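Local coordinates for protein 3',5'-nucleoside bisphosphate phosphatase (Chromobacterium violaceum, PDB 2YB1) that hydrolyses nucleoside 3',5'-bisphosphates to nucleoside 5'-phosphates and orthophosphate, using three manganese ions per subunit, at residues A[103-108]-A[164-169]; A[120-125]-A[130-135]; A[187-192]-A[203-208]; A[208-213]-A[239-244]. All blocks are in the same frame, centred on the assembly; numbering follows the deposited sequence.

Contact 1 (A[103-108]-A[164-169])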
loop_
_atom_site.group_PDB
_atom_site.type_symbol
_atom_site.label_atom_id
_atom_site.label_comp_id
_atom_site.label_asym_id
_atom_site.label_seq_id
_atom_site.Cartn_x
_atom_site.Cartn_y
_atom_site.Cartn_z
ATOM N N ALA A 103 -4.801 -15.274 -10.108
ATOM C CA ALA A 103 -3.792 -16.082 -9.420
ATOM C C ALA A 103 -3.709 -17.516 -9.941
ATOM O O ALA A 103 -2.619 -18.064 -10.072
ATOM C CB ALA A 103 -4.032 -16.078 -7.904
ATOM N N ARG A 104 -4.852 -18.138 -10.214
ATOM C CA ARG A 104 -4.831 -19.491 -10.769
ATOM C C ARG A 104 -4.111 -19.491 -12.126
ATOM O O ARG A 104 -3.357 -20.407 -12.455
ATOM C CB ARG A 104 -6.253 -20.050 -10.897
ATOM C CG ARG A 104 -7.004 -20.122 -9.571
ATOM C CD ARG A 104 -8.365 -20.803 -9.740
ATOM N NE ARG A 104 -9.213 -20.584 -8.570
ATOM C CZ ARG A 104 -10.147 -19.642 -8.484
ATOM N NH1 ARG A 104 -10.361 -18.820 -9.513
ATOM N NH2 ARG A 104 -10.868 -19.513 -7.367
ATOM N N GLN A 105 -4.344 -18.441 -12.898
ATOM C CA GLN A 105 -3.698 -18.247 -14.190
ATOM C C GLN A 105 -2.183 -17.996 -14.053
ATOM O O GLN A 105 -1.386 -18.511 -14.844
ATOM C CB GLN A 105 -4.394 -17.097 -14.942
ATOM C CG GLN A 105 -5.835 -17.435 -15.347
ATOM C CD GLN A 105 -6.646 -16.233 -15.816
ATOM O OE1 GLN A 105 -6.190 -15.093 -15.751
ATOM N NE2 GLN A 105 -7.865 -16.490 -16.278
ATOM N N MET A 106 -1.789 -17.215 -13.051
ATOM C CA MET A 106 -0.371 -16.983 -12.778
ATOM C C MET A 106 0.318 -18.314 -12.484
ATOM O O MET A 106 1.421 -18.581 -12.971
ATOM C CB MET A 106 -0.182 -16.008 -11.606
ATOM C CG MET A 106 -0.632 -14.555 -11.895
ATOM S SD MET A 106 -0.173 -13.426 -10.544
ATOM C CE MET A 106 -1.447 -13.728 -9.338
ATOM N N GLY A 107 -0.348 -19.158 -11.701
ATOM C CA GLY A 107 0.192 -20.465 -11.376
ATOM C C GLY A 107 0.383 -21.303 -12.627
ATOM O O GLY A 107 1.429 -21.921 -12.815
ATOM N N ALA A 108 -0.638 -21.326 -13.481
ATOM C CA ALA A 108 -0.607 -22.098 -14.722
ATOM C C ALA A 108 0.441 -21.563 -15.701
ATOM O O ALA A 108 1.102 -22.328 -16.402
ATOM C CB ALA A 108 -1.991 -22.126 -15.362
ATOM N N GLY A 164 4.370 -16.051 -15.262
ATOM C CA GLY A 164 3.690 -15.766 -14.015
ATOM C C GLY A 164 2.982 -14.423 -13.986
ATOM O O GLY A 164 2.166 -14.188 -13.099
ATOM N N TYR A 165 3.303 -13.534 -14.928
ATOM C CA TYR A 165 2.616 -12.247 -15.005
ATOM C C TYR A 165 1.366 -12.323 -15.878
ATOM O O TYR A 165 1.394 -12.832 -16.996
ATOM C CB TYR A 165 3.537 -11.128 -15.510
ATOM C CG TYR A 165 2.893 -9.764 -15.395
ATOM C CD1 TYR A 165 2.855 -9.097 -14.175
ATOM C CD2 TYR A 165 2.288 -9.159 -16.493
ATOM C CE1 TYR A 165 2.254 -7.843 -14.056
ATOM C CE2 TYR A 165 1.684 -7.906 -16.383
ATOM C CZ TYR A 165 1.675 -7.259 -15.163
ATOM O OH TYR A 165 1.079 -6.023 -15.040
ATOM N N VAL A 166 0.256 -11.842 -15.341
ATOM C CA VAL A 166 -1.005 -11.825 -16.065
ATOM C C VAL A 166 -1.522 -10.392 -15.984
ATOM O O VAL A 166 -1.786 -9.891 -14.900
ATOM C CB VAL A 166 -2.028 -12.813 -15.439
ATOM C CG1 VAL A 166 -3.395 -12.704 -16.133
ATOM C CG2 VAL A 166 -1.492 -14.257 -15.493
ATOM N N SER A 167 -1.610 -9.713 -17.122
ATOM C CA SER A 167 -2.077 -8.331 -17.115
ATOM C C SER A 167 -3.488 -8.295 -16.560
ATOM O O SER A 167 -4.265 -9.237 -16.748
ATOM C CB SER A 167 -2.046 -7.731 -18.524
ATOM O OG SER A 167 -0.736 -7.806 -19.057
ATOM N N HIS A 168 -3.811 -7.225 -15.846
ATOM C CA HIS A 168 -5.117 -7.129 -15.214
ATOM C C HIS A 168 -5.499 -5.672 -15.067
ATOM O O HIS A 168 -4.647 -4.840 -14.762
ATOM C CB HIS A 168 -5.068 -7.779 -13.832
ATOM C CG HIS A 168 -6.414 -7.974 -13.218
ATOM N ND1 HIS A 168 -7.305 -8.920 -13.672
ATOM C CD2 HIS A 168 -7.028 -7.338 -12.193
ATOM C CE1 HIS A 168 -8.409 -8.866 -12.948
ATOM N NE2 HIS A 168 -8.268 -7.913 -12.044
ATOM N N GLN A 169 -6.774 -5.362 -15.262
ATOM C CA GLN A 169 -7.224 -3.983 -15.081
ATOM C C GLN A 169 -7.794 -3.756 -13.681
ATOM O O GLN A 169 -8.755 -4.405 -13.270
ATOM C CB GLN A 169 -8.229 -3.564 -16.161
ATOM C CG GLN A 169 -8.714 -2.127 -15.976
ATOM C CD GLN A 169 -9.401 -1.549 -17.202
ATOM O OE1 GLN A 169 -10.629 -1.440 -17.246
ATOM N NE2 GLN A 169 -8.607 -1.154 -18.194
#

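Contact 2 (A[120-125]-A[130-135]). With AMP (adenosine monophosphate), chain E.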
loop_
_atom_site.group_PDB
_atom_site.type_symbol
_atom_site.label_atom_id
_atom_site.label_comp_id
_atom_site.label_asym_id
_atom_site.label_seq_id
_atom_site.Cartn_x
_atom_site.Cartn_y
_atom_site.Cartn_z
ATOM N N ASP A 120 -0.620 -23.283 -5.636
ATOM C CA ASP A 120 -0.782 -23.987 -4.360
ATOM C C ASP A 120 0.204 -23.470 -3.322
ATOM O O ASP A 120 -0.163 -23.237 -2.171
ATOM C CB ASP A 120 -0.613 -25.493 -4.529
ATOM C CG ASP A 120 -1.774 -26.141 -5.264
ATOM O OD1 ASP A 120 -2.808 -25.481 -5.486
ATOM O OD2 ASP A 120 -1.657 -27.326 -5.602
ATOM N N GLY A 121 1.456 -23.289 -3.733
ATOM C CA GLY A 121 2.493 -22.813 -2.831
ATOM C C GLY A 121 2.215 -21.413 -2.319
ATOM O O GLY A 121 2.367 -21.133 -1.124
ATOM N N ALA A 122 1.805 -20.526 -3.223
ATOM C CA ALA A 122 1.451 -19.157 -2.844
ATOM C C ALA A 122 0.318 -19.159 -1.818
ATOM O O ALA A 122 0.325 -18.400 -0.856
ATOM C CB ALA A 122 1.043 -18.348 -4.094
ATOM N N MET A 123 -0.664 -20.020 -2.045
ATOM C CA MET A 123 -1.826 -20.115 -1.175
ATOM C C MET A 123 -1.453 -20.452 0.270
ATOM O O MET A 123 -2.171 -20.087 1.203
ATOM C CB MET A 123 -2.806 -21.151 -1.726
ATOM C CG MET A 123 -4.160 -21.108 -1.061
ATOM S SD MET A 123 -4.956 -19.501 -1.269
ATOM C CE MET A 123 -5.204 -19.499 -3.030
ATOM N N ARG A 124 -0.330 -21.144 0.446
ATOM C CA ARG A 124 0.148 -21.538 1.767
ATOM C C ARG A 124 0.579 -20.311 2.557
ATOM O O ARG A 124 0.642 -20.339 3.792
ATOM C CB ARG A 124 1.325 -22.515 1.641
ATOM C CG ARG A 124 0.939 -23.999 1.590
ATOM C CD ARG A 124 -0.032 -24.315 0.461
ATOM N NE ARG A 124 -0.721 -25.592 0.669
ATOM C CZ ARG A 124 -0.494 -26.702 -0.032
ATOM N NH1 ARG A 124 0.406 -26.712 -1.010
ATOM N NH2 ARG A 124 -1.181 -27.804 0.242
ATOM N N TRP A 125 0.890 -19.239 1.834
ATOM C CA TRP A 125 1.362 -17.995 2.444
ATOM C C TRP A 125 0.257 -16.950 2.630
ATOM O O TRP A 125 0.505 -15.848 3.120
ATOM C CB TRP A 125 2.507 -17.410 1.600
ATOM C CG TRP A 125 3.721 -18.264 1.657
ATOM C CD1 TRP A 125 4.040 -19.312 0.834
ATOM C CD2 TRP A 125 4.775 -18.170 2.618
ATOM N NE1 TRP A 125 5.237 -19.869 1.224
ATOM C CE2 TRP A 125 5.709 -19.186 2.315
ATOM C CE3 TRP A 125 5.020 -17.325 3.703
ATOM C CZ2 TRP A 125 6.871 -19.376 3.061
ATOM C CZ3 TRP A 125 6.177 -17.520 4.450
ATOM C CH2 TRP A 125 7.087 -18.535 4.124
ATOM N N GLU A 130 -8.998 -14.513 -1.341
ATOM C CA GLU A 130 -9.426 -13.428 -2.223
ATOM C C GLU A 130 -8.367 -12.329 -2.369
ATOM O O GLU A 130 -8.410 -11.540 -3.315
ATOM C CB GLU A 130 -10.726 -12.815 -1.707
ATOM C CG GLU A 130 -11.845 -13.829 -1.491
ATOM C CD GLU A 130 -12.664 -14.097 -2.748
ATOM O OE1 GLU A 130 -12.271 -13.617 -3.840
ATOM O OE2 GLU A 130 -13.710 -14.783 -2.639
ATOM N N MET A 131 -7.436 -12.270 -1.421
ATOM C CA MET A 131 -6.366 -11.260 -1.431
ATOM C C MET A 131 -5.064 -11.766 -2.053
ATOM O O MET A 131 -4.038 -11.084 -2.001
ATOM C CB MET A 131 -6.099 -10.716 -0.027
ATOM C CG MET A 131 -7.245 -9.889 0.543
ATOM S SD MET A 131 -7.877 -8.672 -0.623
ATOM C CE MET A 131 -6.430 -7.958 -1.397
ATOM N N ILE A 132 -5.112 -12.968 -2.616
ATOM C CA ILE A 132 -3.925 -13.621 -3.169
ATOM C C ILE A 132 -3.145 -12.676 -4.109
ATOM O O ILE A 132 -3.717 -12.047 -5.000
ATOM C CB ILE A 132 -4.305 -14.958 -3.888
ATOM C CG1 ILE A 132 -3.061 -15.686 -4.410
ATOM C CG2 ILE A 132 -5.320 -14.718 -5.018
ATOM C CD1 ILE A 132 -2.178 -16.315 -3.330
ATOM N N SER A 133 -1.831 -12.611 -3.917
ATOM C CA SER A 133 -1.010 -11.536 -4.488
ATOM C C SER A 133 0.292 -12.080 -5.071
ATOM O O SER A 133 0.746 -13.137 -4.658
ATOM C CB SER A 133 -0.701 -10.546 -3.360
ATOM O OG SER A 133 0.449 -9.774 -3.597
ATOM N N ARG A 134 0.893 -11.353 -6.018
ATOM C CA ARG A 134 2.237 -11.678 -6.503
ATOM C C ARG A 134 3.213 -11.819 -5.339
ATOM O O ARG A 134 4.201 -12.541 -5.448
ATOM C CB ARG A 134 2.766 -10.606 -7.467
ATOM C CG ARG A 134 2.056 -10.586 -8.827
ATOM C CD ARG A 134 2.730 -9.634 -9.815
ATOM N NE ARG A 134 2.434 -8.233 -9.513
ATOM C CZ ARG A 134 3.196 -7.209 -9.879
ATOM N NH1 ARG A 134 4.316 -7.425 -10.563
ATOM N NH2 ARG A 134 2.840 -5.963 -9.564
ATOM N N THR A 135 2.952 -11.107 -4.240
ATOM C CA THR A 135 3.823 -11.172 -3.059
ATOM C C THR A 135 3.867 -12.583 -2.499
ATOM O O THR A 135 4.931 -13.088 -2.148
ATOM C CB THR A 135 3.359 -10.204 -1.953
ATOM O OG1 THR A 135 3.356 -8.865 -2.461
ATOM C CG2 THR A 135 4.285 -10.283 -0.729
HETATM P P AMP E . -0.446 -7.825 -7.006
HETATM O O1P AMP E . -0.000 -7.448 -8.404
HETATM O O2P AMP E . -1.284 -6.688 -6.463
HETATM O O3P AMP E . -1.045 -9.210 -7.014
HETATM O "O5'" AMP E . 0.952 -7.860 -6.242
HETATM C "C5'" AMP E . 1.721 -6.679 -6.088
HETATM C "C4'" AMP E . 2.589 -6.738 -4.860
HETATM O "O4'" AMP E . 3.780 -7.504 -5.149
HETATM C "C3'" AMP E . 3.120 -5.398 -4.366
HETATM O "O3'" AMP E . 2.181 -4.706 -3.556
HETATM C "C2'" AMP E . 4.399 -5.778 -3.624
HETATM O "O2'" AMP E . 4.101 -6.197 -2.298
HETATM C "C1'" AMP E . 4.880 -6.993 -4.419
HETATM N N9 AMP E . 5.946 -6.634 -5.371
HETATM C C8 AMP E . 5.777 -6.160 -6.624
HETATM N N7 AMP E . 6.986 -5.923 -7.209
HETATM C C5 AMP E . 7.945 -6.238 -6.315
HETATM C C6 AMP E . 9.426 -6.231 -6.278
HETATM N N6 AMP E . 10.147 -5.817 -7.346
HETATM N N1 AMP E . 10.030 -6.653 -5.140
HETATM C C2 AMP E . 9.331 -7.066 -4.063
HETATM N N3 AMP E . 7.984 -7.096 -4.026
HETATM C C4 AMP E . 7.254 -6.705 -5.103
#

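Contact 3 (A[187-192]-A[203-208]). With MN (manganese (II) ion), chain D.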
loop_
_atom_site.group_PDB
_atom_site.type_symbol
_atom_site.label_atom_id
_atom_site.label_comp_id
_atom_site.label_asym_id
_atom_site.label_seq_id
_atom_site.Cartn_x
_atom_site.Cartn_y
_atom_site.Cartn_z
ATOM N N ALA A 187 -6.577 11.152 -0.394
ATOM C CA ALA A 187 -5.925 10.234 -1.327
ATOM C C ALA A 187 -4.451 10.611 -1.475
ATOM O O ALA A 187 -4.096 11.799 -1.428
ATOM C CB ALA A 187 -6.624 10.243 -2.675
ATOM N N VAL A 188 -3.605 9.594 -1.624
ATOM C CA VAL A 188 -2.154 9.768 -1.637
ATOM C C VAL A 188 -1.524 8.887 -2.721
ATOM O O VAL A 188 -1.747 7.681 -2.742
ATOM C CB VAL A 188 -1.541 9.348 -0.263
ATOM C CG1 VAL A 188 -0.014 9.493 -0.270
ATOM C CG2 VAL A 188 -2.175 10.124 0.886
ATOM N N ILE A 189 -0.718 9.473 -3.605
ATOM C CA ILE A 189 0.015 8.664 -4.574
ATOM C C ILE A 189 1.142 7.961 -3.825
ATOM O O ILE A 189 2.009 8.610 -3.222
ATOM C CB ILE A 189 0.626 9.526 -5.689
ATOM C CG1 ILE A 189 -0.481 10.125 -6.569
ATOM C CG2 ILE A 189 1.600 8.691 -6.526
ATOM C CD1 ILE A 189 0.017 11.202 -7.526
ATOM N N ALA A 190 1.131 6.631 -3.864
ATOM C CA ALA A 190 2.080 5.853 -3.079
ATOM C C ALA A 190 3.389 5.647 -3.842
ATOM O O ALA A 190 3.387 5.542 -5.068
ATOM C CB ALA A 190 1.472 4.505 -2.692
ATOM N N HIS A 191 4.497 5.655 -3.105
ATOM C CA HIS A 191 5.815 5.290 -3.623
ATOM C C HIS A 191 6.037 5.641 -5.101
ATOM O O HIS A 191 6.313 4.769 -5.925
ATOM C CB HIS A 191 6.134 3.813 -3.326
ATOM C CG HIS A 191 5.104 2.854 -3.835
ATOM N ND1 HIS A 191 4.786 2.741 -5.171
ATOM C CD2 HIS A 191 4.325 1.954 -3.184
ATOM C CE1 HIS A 191 3.852 1.819 -5.321
ATOM N NE2 HIS A 191 3.557 1.326 -4.131
ATOM N N PRO A 192 5.948 6.939 -5.430
ATOM C CA PRO A 192 6.046 7.395 -6.824
ATOM C C PRO A 192 7.392 7.060 -7.492
ATOM O O PRO A 192 7.455 6.938 -8.713
ATOM C CB PRO A 192 5.823 8.913 -6.713
ATOM C CG PRO A 192 6.201 9.259 -5.294
ATOM C CD PRO A 192 5.750 8.057 -4.490
ATOM N N GLU A 203 4.279 14.353 -13.712
ATOM C CA GLU A 203 3.466 15.564 -13.713
ATOM C C GLU A 203 2.056 15.287 -14.216
ATOM O O GLU A 203 1.087 15.778 -13.656
ATOM C CB GLU A 203 4.126 16.657 -14.558
ATOM C CG GLU A 203 3.200 17.809 -14.882
ATOM C CD GLU A 203 3.709 19.134 -14.349
ATOM O OE1 GLU A 203 4.506 19.120 -13.385
ATOM O OE2 GLU A 203 3.317 20.187 -14.898
ATOM N N ARG A 204 1.954 14.511 -15.290
ATOM C CA ARG A 204 0.666 14.137 -15.873
ATOM C C ARG A 204 -0.173 13.340 -14.867
ATOM O O ARG A 204 -1.373 13.587 -14.696
ATOM C CB ARG A 204 0.897 13.297 -17.138
ATOM C CG ARG A 204 -0.353 13.028 -17.950
ATOM C CD ARG A 204 -0.935 14.339 -18.449
ATOM N NE ARG A 204 -2.395 14.326 -18.466
ATOM C CZ ARG A 204 -3.160 15.378 -18.177
ATOM N NH1 ARG A 204 -2.609 16.543 -17.843
ATOM N NH2 ARG A 204 -4.482 15.263 -18.228
ATOM N N LEU A 205 0.468 12.375 -14.208
ATOM C CA LEU A 205 -0.198 11.583 -13.176
ATOM C C LEU A 205 -0.721 12.471 -12.042
ATOM O O LEU A 205 -1.872 12.328 -11.620
ATOM C CB LEU A 205 0.747 10.513 -12.617
ATOM C CG LEU A 205 0.212 9.712 -11.425
ATOM C CD1 LEU A 205 -1.110 8.979 -11.775
ATOM C CD2 LEU A 205 1.268 8.724 -10.916
ATOM N N ILE A 206 0.127 13.376 -11.552
ATOM C CA ILE A 206 -0.271 14.333 -10.513
ATOM C C ILE A 206 -1.466 15.206 -10.926
ATOM O O ILE A 206 -2.426 15.355 -10.164
ATOM C CB ILE A 206 0.905 15.234 -10.072
ATOM C CG1 ILE A 206 1.957 14.399 -9.311
ATOM C CG2 ILE A 206 0.399 16.406 -9.223
ATOM C CD1 ILE A 206 3.205 15.167 -8.957
ATOM N N LEU A 207 -1.408 15.780 -12.125
ATOM C CA LEU A 207 -2.514 16.598 -12.625
ATOM C C LEU A 207 -3.828 15.811 -12.700
ATOM O O LEU A 207 -4.870 16.297 -12.261
ATOM C CB LEU A 207 -2.167 17.195 -13.991
ATOM C CG LEU A 207 -1.031 18.219 -13.929
ATOM C CD1 LEU A 207 -0.808 18.875 -15.285
ATOM C CD2 LEU A 207 -1.337 19.277 -12.856
ATOM N N ASP A 208 -3.775 14.598 -13.248
ATOM C CA ASP A 208 -4.944 13.717 -13.289
ATOM C C ASP A 208 -5.442 13.387 -11.868
ATOM O O ASP A 208 -6.647 13.374 -11.585
ATOM C CB ASP A 208 -4.583 12.408 -14.004
ATOM C CG ASP A 208 -4.499 12.560 -15.517
ATOM O OD1 ASP A 208 -4.578 13.703 -16.017
ATOM O OD2 ASP A 208 -4.365 11.524 -16.205
HETATM MN MN MN D . 2.161 -0.120 -3.404
#

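Contact 4 (A[208-213]-A[239-244])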
loop_
_atom_site.group_PDB
_atom_site.type_symbol
_atom_site.label_atom_id
_atom_site.label_comp_id
_atom_site.label_asym_id
_atom_site.label_seq_id
_atom_site.Cartn_x
_atom_site.Cartn_y
_atom_site.Cartn_z
ATOM N N ASP A 208 -3.775 14.598 -13.248
ATOM C CA ASP A 208 -4.944 13.717 -13.289
ATOM C C ASP A 208 -5.442 13.387 -11.868
ATOM O O ASP A 208 -6.647 13.374 -11.585
ATOM C CB ASP A 208 -4.583 12.408 -14.004
ATOM C CG ASP A 208 -4.499 12.560 -15.517
ATOM O OD1 ASP A 208 -4.578 13.703 -16.017
ATOM O OD2 ASP A 208 -4.365 11.524 -16.205
ATOM N N PHE A 209 -4.487 13.095 -10.991
ATOM C CA PHE A 209 -4.742 12.747 -9.589
ATOM C C PHE A 209 -5.479 13.897 -8.885
ATOM O O PHE A 209 -6.537 13.711 -8.272
ATOM C CB PHE A 209 -3.387 12.425 -8.928
ATOM C CG PHE A 209 -3.445 12.207 -7.444
ATOM C CD1 PHE A 209 -4.016 11.045 -6.909
ATOM C CD2 PHE A 209 -2.866 13.123 -6.581
ATOM C CE1 PHE A 209 -4.043 10.833 -5.530
ATOM C CE2 PHE A 209 -2.883 12.917 -5.198
ATOM C CZ PHE A 209 -3.472 11.770 -4.673
ATOM N N GLN A 210 -4.921 15.092 -8.985
ATOM C CA GLN A 210 -5.568 16.280 -8.434
ATOM C C GLN A 210 -6.960 16.551 -9.017
ATOM O O GLN A 210 -7.904 16.817 -8.266
ATOM C CB GLN A 210 -4.670 17.498 -8.611
ATOM C CG GLN A 210 -3.479 17.500 -7.670
ATOM C CD GLN A 210 -2.696 18.795 -7.747
ATOM O OE1 GLN A 210 -2.118 19.114 -8.786
ATOM N NE2 GLN A 210 -2.677 19.550 -6.647
ATOM N N ALA A 211 -7.089 16.474 -10.343
ATOM C CA ALA A 211 -8.395 16.646 -10.987
ATOM C C ALA A 211 -9.446 15.721 -10.379
ATOM O O ALA A 211 -10.621 16.081 -10.263
ATOM C CB ALA A 211 -8.289 16.432 -12.506
ATOM N N ALA A 212 -9.017 14.525 -9.978
ATOM C CA ALA A 212 -9.931 13.533 -9.421
ATOM C C ALA A 212 -10.187 13.761 -7.933
ATOM O O ALA A 212 -11.027 13.092 -7.335
ATOM C CB ALA A 212 -9.398 12.117 -9.667
ATOM N N GLY A 213 -9.488 14.731 -7.348
ATOM C CA GLY A 213 -9.622 15.045 -5.933
ATOM C C GLY A 213 -8.455 14.651 -5.031
ATOM O O GLY A 213 -8.565 14.771 -3.819
ATOM N N HIS A 239 2.826 21.467 -6.928
ATOM C CA HIS A 239 1.388 21.238 -7.047
ATOM C C HIS A 239 0.581 21.465 -5.770
ATOM O O HIS A 239 -0.634 21.287 -5.755
ATOM C CB HIS A 239 1.139 19.870 -7.666
ATOM C CG HIS A 239 1.733 19.741 -9.031
ATOM N ND1 HIS A 239 1.141 20.290 -10.150
ATOM C CD2 HIS A 239 2.892 19.183 -9.454
ATOM C CE1 HIS A 239 1.899 20.056 -11.207
ATOM N NE2 HIS A 239 2.964 19.380 -10.813
ATOM N N GLY A 240 1.257 21.856 -4.698
ATOM C CA GLY A 240 0.581 22.065 -3.430
ATOM C C GLY A 240 0.080 20.770 -2.816
ATOM O O GLY A 240 -0.931 20.766 -2.130
ATOM N N LEU A 241 0.779 19.665 -3.073
ATOM C CA LEU A 241 0.422 18.379 -2.453
ATOM C C LEU A 241 1.013 18.248 -1.053
ATOM O O LEU A 241 2.132 18.710 -0.792
ATOM C CB LEU A 241 0.916 17.216 -3.314
ATOM C CG LEU A 241 0.297 17.065 -4.705
ATOM C CD1 LEU A 241 1.013 15.972 -5.486
ATOM C CD2 LEU A 241 -1.189 16.758 -4.575
ATOM N N TYR A 242 0.268 17.595 -0.165
ATOM C CA TYR A 242 0.746 17.269 1.177
ATOM C C TYR A 242 1.600 16.005 1.150
ATOM O O TYR A 242 1.323 15.077 0.387
ATOM C CB TYR A 242 -0.446 17.091 2.134
ATOM C CG TYR A 242 -1.195 18.392 2.306
ATOM C CD1 TYR A 242 -0.726 19.368 3.176
ATOM C CD2 TYR A 242 -2.341 18.665 1.565
ATOM C CE1 TYR A 242 -1.385 20.576 3.317
ATOM C CE2 TYR A 242 -3.017 19.877 1.703
ATOM C CZ TYR A 242 -2.529 20.827 2.584
ATOM O OH TYR A 242 -3.174 22.040 2.741
ATOM N N ALA A 243 2.632 15.973 1.989
ATOM C CA ALA A 243 3.610 14.884 1.954
ATOM C C ALA A 243 3.269 13.817 2.965
ATOM O O ALA A 243 2.987 14.108 4.126
ATOM C CB ALA A 243 5.020 15.412 2.210
ATOM N N SER A 244 3.318 12.569 2.516
ATOM C CA SER A 244 3.085 11.444 3.391
ATOM C C SER A 244 4.389 10.675 3.557
ATOM O O SER A 244 5.321 10.832 2.756
ATOM C CB SER A 244 2.016 10.529 2.820
ATOM O OG SER A 244 1.616 9.622 3.816
HETATM O O HOH W 1 -1.208 21.663 -9.730
#

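Contact 1 (A[103-108]-A[164-169])
Met106 and Gln105 of helix 99-112 meet Gly164 and Val166 in a partly buried van der Waals contact between a helix and the irregular chain that runs from helix 150-156 to helix 173-182. The closest pairing of backbones is between Met106 and Gly164, whose CA atoms are 4.4 Å apart. Gly164 has a positive phi of 95°, a conformation that a side chain would strain, and it brings its carbonyl over the base of the methionine: Met106 CG lies 3.1 Å from Gly164 O. CG of Met106 also touches one branch of Val166, at 3.7 Å from CG2, so the one methylene touches both a carbonyl oxygen and a methyl group. Such packing of an irregular segment along a helix belongs here to a part of the PHP-family chain built of helices and loops, since the 55 residues between the two segments include no strand. A bend at chi3 (-80°) turns the end of Met106 away from Gly164 and Val166, and the side chain packs on Arg134 and Phe137 of helix 134-143, about 5 Å from the bound AMP. The second branch of Val166 faces Gln105, which crosses the valine at about a right angle and places OE1 3.7 Å from CG1. Beyond the pair of segments, Ser109 OG is hydrogen-bonded to the backbone N of Gly164.

Contact 2 (A[120-125]-A[130-135])
O1P of the AMP phosphate is held by the side chain of Arg134: NE donates over 2.8 Å in a nearly straight bond (167°), and NH2 adds a weak bond to the same oxygen. The phosphorus lies at the guanidinium edge, in its plane, while C8 of the adenine sits 4.0 Å above one face, offset toward the rim. A bend at chi3 (-75°) folds the arginine back onto the nucleotide, and the main chain takes a second phosphate oxygen, with Arg134 N reaching O3P over 3.1 Å. That amide lies at the start of helix 134-143, where Ser133 is the N-cap and its OG accepts from Thr135 N at 2.9 Å. Thr135 OG1, hydrogen-bonded to Asp14, stands 2.8 Å from O2' of the ribose. Behind this polar turn, Ile132 points toward helix 118-123, and its CD1 rests 3.9 Å from Ala122 CB and more loosely against CE of Met123. Arg99 and Arg102 also bond the nucleotide. The Arg134 side chain and the backbone amide at a capped helix start thus grip the phosphate together, an arrangement likely to stabilise its negative charge and suited to a phosphatase that keeps the 5'-phosphate on its product.

Contact 3 (A[187-192]-A[203-208])
The imidazole of His191 has Ala190 CB over one face, 3.9 Å above the plane and toward the rim, and at its edge NE2 binds a manganese ion at 2.1 Å. Glu64 and His75 are further ligands of this ion. The ring's CG lies between the backbone N and the carbonyl carbon (chi1 55°), the crowded position, which accompanies a sharp turn of the chain just past strand 186-189; a hydrogen bond from His191 N to Glu218 OE1 secures that turn. The contact with helix 199-211 is made earlier, by Ile189. Its CD1 reaches Leu205 tip to tip, 4.2 Å from CG, and meets Ile206 at about a right angle, 4.1 Å from CG1. All three side chains are buried. Strand 186-189, helix 199-211 and strand 216-221 form a beta-alpha-beta unit, with the helix packed against the strand through Ile189 and touched from its flanks by helices 173-182 and 226-239.

Contact 4 (A[208-213]-A[239-244])
Gln210 of helix 199-211 reaches across to His239 and Leu241 along an extended side chain. CB sets out toward segment 239-244, and chi1 of -73° puts CG anti to the carbonyl carbon, within 3.9 Å of Leu241 CD2. CD follows, 4.0 Å from His239 CB. At the tip the amide divides its duties. Gln210 NE2 donates to His239 O over 2.8 Å, a bond bent to 140° at the hydrogen, with the donor tilted from the carbonyl plane. Gln210 OE1 lies 3.5 Å from His239 CB and accepts a hydrogen bond from a water that also meets His239 ND1 at the edge of the imidazole. With donor and acceptor both engaged, the flip of the amide is defined, and its plane stands at 88° to the His239 ring. The other ring nitrogen, His239 NE2, is bonded to Glu203, two turns earlier in helix 199-211, so the histidine is tied to the same helix at two levels. Next to this polar link Leu241 CD2 sits at the edge of the Phe209 ring, 4.2 Å from CE2, and Phe209 packs on against Ala187 and Ile189 of the sheet. Gly213 and Gly240 each form a Schellman motif at the close of a helix, from which the chain goes on to parallel strands 216-221 and 242-246, the alternation of helix and parallel strand of a beta-alpha fold, consistent with the barrel-like PHP domain.

Overall arrangement
The four contacts form two touching pairs. Contacts 1 and 2 have centres 12 Å apart; contact 2 is nested within the chain loop closed by contact 1, and both belong to the helical region beside AMP, where Arg134 packs against Met106 and Tyr165. Contacts 3 and 4 follow later in the chain, their centres 7 Å apart; they share Asp208 and helix 199-211 and reach the same mixed sheet. Contacts 2 and 3 lie on opposite sides of the chain's centre, their centres 28 Å apart, yet one supplies nucleotide-binding residues and the other a manganese ligand, consistent with an active site that draws on both the helical region and the sheet.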